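Local coordinates for Rho GTPase-activating protein 5 (Homo sapiens, PDB 5U4V) that belongs to the p190 RhoGAP proteins, probably switching off Rho-family GTPases, and contains a pseudoGTPase domain with the G-domain fold, at residues Q133-K137 / L138-F142; Y36-G40 / K41-L45. All coordinates share one frame; numbering follows the deposited sequence.

How the contacts relate
From the N terminus, contact 2 comes first: Tyr36-Gly40 and Lys41-Leu45 form a tight hairpin whose turn links strand 36-38, the antiparallel edge strand of a six-stranded mixed sheet, to strand 41-50 beside it. The chain then runs through strand 69-75, helix 78-96 and strand 109-114 before contact 1, where Gln133-Lys137 and Leu138-Phe142 end helix 124-138 and start strand 142-145, the outermost strand on the other side of the sheet. The two closures are in series, neither nested nor crossing. The centres of contacts 1 and 2 lie about 25 Å apart, and the two do not touch. Contact 2 makes one edge of the sheet, and contact 1 leads the chain from a helix into the opposite edge.

Contact 1 (Q133-K137 / L138-F142)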
# COMPACT_ATOMS: atom_id res chain seq x y z
N GLN A 133 -11.35 1.72 9.85
CA GLN A 133 -11.90 0.47 10.36
C GLN A 133 -11.37 -0.72 9.56
O GLN A 133 -11.10 -1.79 10.12
CB GLN A 133 -13.42 0.49 10.36
CG GLN A 133 -14.03 1.36 11.45
CD GLN A 133 -15.52 1.10 11.65
OE1 GLN A 133 -16.23 0.72 10.72
NE2 GLN A 133 -16.01 1.30 12.88
N LEU A 134 -11.19 -0.51 8.26
CA LEU A 134 -10.56 -1.54 7.46
C LEU A 134 -9.14 -1.74 7.97
O LEU A 134 -8.72 -2.88 8.21
CB LEU A 134 -10.60 -1.20 5.97
CG LEU A 134 -9.90 -2.24 5.08
CD1 LEU A 134 -10.47 -3.64 5.35
CD2 LEU A 134 -9.94 -1.94 3.58
N ALA A 135 -8.42 -0.64 8.17
CA ALA A 135 -7.03 -0.70 8.68
C ALA A 135 -6.98 -1.41 10.02
O ALA A 135 -6.11 -2.26 10.26
CB ALA A 135 -6.46 0.69 8.81
N ASN A 136 -7.93 -1.08 10.89
CA ASN A 136 -8.02 -1.72 12.19
C ASN A 136 -8.21 -3.23 12.09
O ASN A 136 -7.55 -3.99 12.80
CB ASN A 136 -9.13 -1.12 13.02
CG ASN A 136 -9.11 -1.63 14.44
OD1 ASN A 136 -8.09 -1.56 15.15
ND2 ASN A 136 -10.24 -2.18 14.86
N LYS A 137 -9.10 -3.66 11.19
CA LYS A 137 -9.37 -5.08 11.00
C LYS A 137 -8.08 -5.80 10.56
O LYS A 137 -7.80 -6.89 11.02
CB LYS A 137 -10.51 -5.29 10.01
CG LYS A 137 -10.79 -6.76 9.66
CD LYS A 137 -12.26 -7.18 9.86
CE LYS A 137 -12.71 -8.14 8.74
NZ LYS A 137 -14.01 -8.83 9.02
N LEU A 138 -7.30 -5.18 9.71
CA LEU A 138 -6.08 -5.82 9.22
C LEU A 138 -4.85 -5.56 10.13
O LEU A 138 -3.81 -6.17 9.92
CB LEU A 138 -5.77 -5.39 7.78
CG LEU A 138 -6.96 -5.32 6.80
CD1 LEU A 138 -6.57 -4.49 5.58
CD2 LEU A 138 -7.61 -6.66 6.39
N GLN A 139 -5.00 -4.67 11.11
CA GLN A 139 -3.88 -4.21 11.96
C GLN A 139 -2.71 -3.71 11.10
O GLN A 139 -1.57 -4.13 11.25
CB GLN A 139 -3.42 -5.28 12.96
CG GLN A 139 -4.48 -5.77 13.93
CD GLN A 139 -4.68 -4.93 15.20
OE1 GLN A 139 -4.10 -3.88 15.37
NE2 GLN A 139 -5.56 -5.40 16.08
N CYS A 140 -3.04 -2.84 10.15
CA CYS A 140 -2.08 -2.31 9.23
C CYS A 140 -2.09 -0.79 9.32
O CYS A 140 -3.12 -0.20 9.67
CB CYS A 140 -2.38 -2.74 7.80
SG CYS A 140 -3.91 -2.09 7.10
N PRO A 141 -0.95 -0.15 9.04
CA PRO A 141 -0.94 1.30 9.03
C PRO A 141 -1.91 1.86 7.99
O PRO A 141 -2.09 1.29 6.92
CB PRO A 141 0.49 1.67 8.64
CG PRO A 141 1.30 0.48 9.08
CD PRO A 141 0.39 -0.71 8.79
N PHE A 142 -2.55 2.96 8.36
CA PHE A 142 -3.35 3.71 7.42
C PHE A 142 -2.75 5.10 7.22
O PHE A 142 -2.66 5.87 8.17
CB PHE A 142 -4.79 3.79 7.91
CG PHE A 142 -5.65 4.66 7.08
CD1 PHE A 142 -5.81 4.41 5.74
CD2 PHE A 142 -6.31 5.75 7.64
CE1 PHE A 142 -6.65 5.18 4.96
CE2 PHE A 142 -7.15 6.55 6.86
CZ PHE A 142 -7.31 6.27 5.51
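Gln139 takes up a positive phi (52°) just where helix 124-138 stops, and Ala135 and Cys140 are joined across it by a backbone hydrogen bond: this is a Schellman motif with Gln139 as the C-prime residue. Its defining bond runs from Cys140 N to Ala135 O over 3.1 Å and is nearly straight, 167° at the hydrogen. The companion bond, Gln139 N to Asn136 O, is more bent, and its donor sits well above the carbonyl plane rather than on a lone pair. One residue earlier the pattern is still helical, with Leu138 N reaching Leu134 O in the carbonyl plane. The motif thus gives partners to carbonyls at the helix end and swings the chain toward strand 142-145.

The apolar residues suit this change of direction. Leu134 and Leu138 meet one turn apart, CD1 to CD1 at 4.0 Å, and both also touch helix 78-96, at Ile84 and Ile88 respectively. Ala135 is buried, and its single methyl leaves room for the returning chain: Phe142 CB comes to 3.6 Å from Ala135 CB. The rest of the Phe142 side chain packs on Leu111 and Leu113 of strand 109-114. With chi1 at 66°, Cys140 SG stands between its own backbone N and carbonyl carbon and lies over the last turn, 3.8 Å from Ala135 CA.

Contact 2 (Y36-G40 / K41-L45); sequences YALDG and KIYEL
Tyr36 and Tyr43 exchange two backbone hydrogen bonds, Tyr36 N to Tyr43 O and Tyr43 N to Tyr36 O, each 2.6 Å long, at the open end of a two-residue beta hairpin. The Tyr43 N bond is the straighter, 164° at the hydrogen, and lies in the carbonyl plane of Tyr36. Nearer the turn Leu38 and Lys41 form a second hydrogen-bonded pair. Leu38 N reaches Lys41 O at 2.9 Å, while the return bond from Lys41 N enters from above the carbonyl plane of Leu38 O. Between these pairs stands the non-hydrogen-bonded pair Ala37 and Ile42, where Ala37 CA and Ile42 CA approach the carbonyl oxygens of Lys41 and Tyr36 in CA-H...O contacts.

Asp39 and Gly40 occupy the corners of the type I' turn, both with positive phi, a conformation that glycine accepts readily. The Asp39 carboxylate reaches helix 156-173, where OD1 forms a salt bridge with Arg164. Lys41, bent at chi2 and chi3, folds its aliphatic chain back along Gly40.

Leu38 and Tyr43 share a sheet face with Tyr36, and both pack on Leu167 of the same helix. The long Tyr43 side chain reaches back across the hairpin: chi1 of -63° sets CG beside the backbone N, and the ring comes up to the neighbouring strand, its CE1 3.9 Å from Leu38 CB, with Leu38 O in the ring plane at its edge. Tyr36 also touches Ile27 and Arg28 of helix 19-28. Farther along the strand, the buried Leu45 crosses the Tyr36 side chain at an angle, its CB 3.7 Å from Tyr36 CD2.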
# COMPACT_ATOMS: atom_id res chain seq x y z
N TYR A 36 16.21 2.73 -4.19
CA TYR A 36 15.48 3.74 -3.43
C TYR A 36 16.14 4.08 -2.13
O TYR A 36 16.61 3.22 -1.41
CB TYR A 36 14.05 3.32 -3.21
CG TYR A 36 13.33 3.05 -4.49
CD1 TYR A 36 12.65 4.06 -5.14
CD2 TYR A 36 13.37 1.79 -5.08
CE1 TYR A 36 11.99 3.82 -6.33
CE2 TYR A 36 12.73 1.54 -6.28
CZ TYR A 36 12.00 2.56 -6.89
OH TYR A 36 11.37 2.29 -8.11
N ALA A 37 16.17 5.36 -1.84
CA ALA A 37 16.78 5.87 -0.65
C ALA A 37 15.72 6.25 0.36
O ALA A 37 14.84 7.10 0.10
CB ALA A 37 17.61 7.06 -0.99
N LEU A 38 15.79 5.61 1.51
CA LEU A 38 14.86 5.90 2.58
C LEU A 38 15.59 5.80 3.91
O LEU A 38 16.22 4.78 4.20
CB LEU A 38 13.65 4.95 2.55
CG LEU A 38 12.68 5.11 3.73
CD1 LEU A 38 11.73 6.27 3.48
CD2 LEU A 38 11.88 3.81 3.91
N ASP A 39 15.49 6.88 4.70
CA ASP A 39 16.00 6.92 6.06
C ASP A 39 17.50 6.58 6.13
O ASP A 39 17.96 5.94 7.08
CB ASP A 39 15.17 5.99 6.96
CG ASP A 39 13.76 6.53 7.25
OD1 ASP A 39 13.52 7.72 6.97
OD2 ASP A 39 12.89 5.77 7.76
N GLY A 40 18.24 7.00 5.11
CA GLY A 40 19.67 6.71 5.03
C GLY A 40 19.98 5.25 4.76
O GLY A 40 21.01 4.72 5.20
N LYS A 41 19.08 4.58 4.06
CA LYS A 41 19.34 3.25 3.55
C LYS A 41 18.90 3.18 2.09
O LYS A 41 18.24 4.08 1.56
CB LYS A 41 18.60 2.19 4.35
CG LYS A 41 18.79 2.27 5.84
CD LYS A 41 20.16 1.84 6.28
CE LYS A 41 20.56 2.60 7.53
NZ LYS A 41 19.43 2.79 8.49
N ILE A 42 19.27 2.10 1.43
CA ILE A 42 18.99 2.00 0.03
C ILE A 42 18.29 0.71 -0.17
O ILE A 42 18.82 -0.34 0.14
CB ILE A 42 20.27 2.08 -0.80
CG1 ILE A 42 20.89 3.46 -0.66
CG2 ILE A 42 19.95 1.86 -2.26
CD1 ILE A 42 22.40 3.48 -0.78
N TYR A 43 17.09 0.80 -0.70
CA TYR A 43 16.25 -0.39 -0.89
C TYR A 43 16.09 -0.60 -2.38
O TYR A 43 15.89 0.38 -3.13
CB TYR A 43 14.88 -0.20 -0.23
CG TYR A 43 14.93 -0.01 1.27
CD1 TYR A 43 15.15 1.26 1.85
CD2 TYR A 43 14.70 -1.10 2.14
CE1 TYR A 43 15.19 1.42 3.23
CE2 TYR A 43 14.71 -0.94 3.52
CZ TYR A 43 14.96 0.33 4.05
OH TYR A 43 15.03 0.48 5.42
N GLU A 44 16.15 -1.85 -2.82
CA GLU A 44 15.62 -2.13 -4.14
C GLU A 44 14.18 -2.61 -4.05
O GLU A 44 13.92 -3.70 -3.59
CB GLU A 44 16.52 -3.06 -4.98
CG GLU A 44 16.98 -4.35 -4.34
CD GLU A 44 17.58 -5.30 -5.36
OE1 GLU A 44 17.02 -5.41 -6.48
OE2 GLU A 44 18.61 -5.95 -5.05
N LEU A 45 13.27 -1.76 -4.47
CA LEU A 45 11.85 -2.09 -4.45
C LEU A 45 11.39 -2.51 -5.84
O LEU A 45 11.76 -1.90 -6.85
CB LEU A 45 11.05 -0.90 -3.97
CG LEU A 45 11.43 -0.49 -2.54
CD1 LEU A 45 10.77 0.81 -2.14
CD2 LEU A 45 11.04 -1.61 -1.57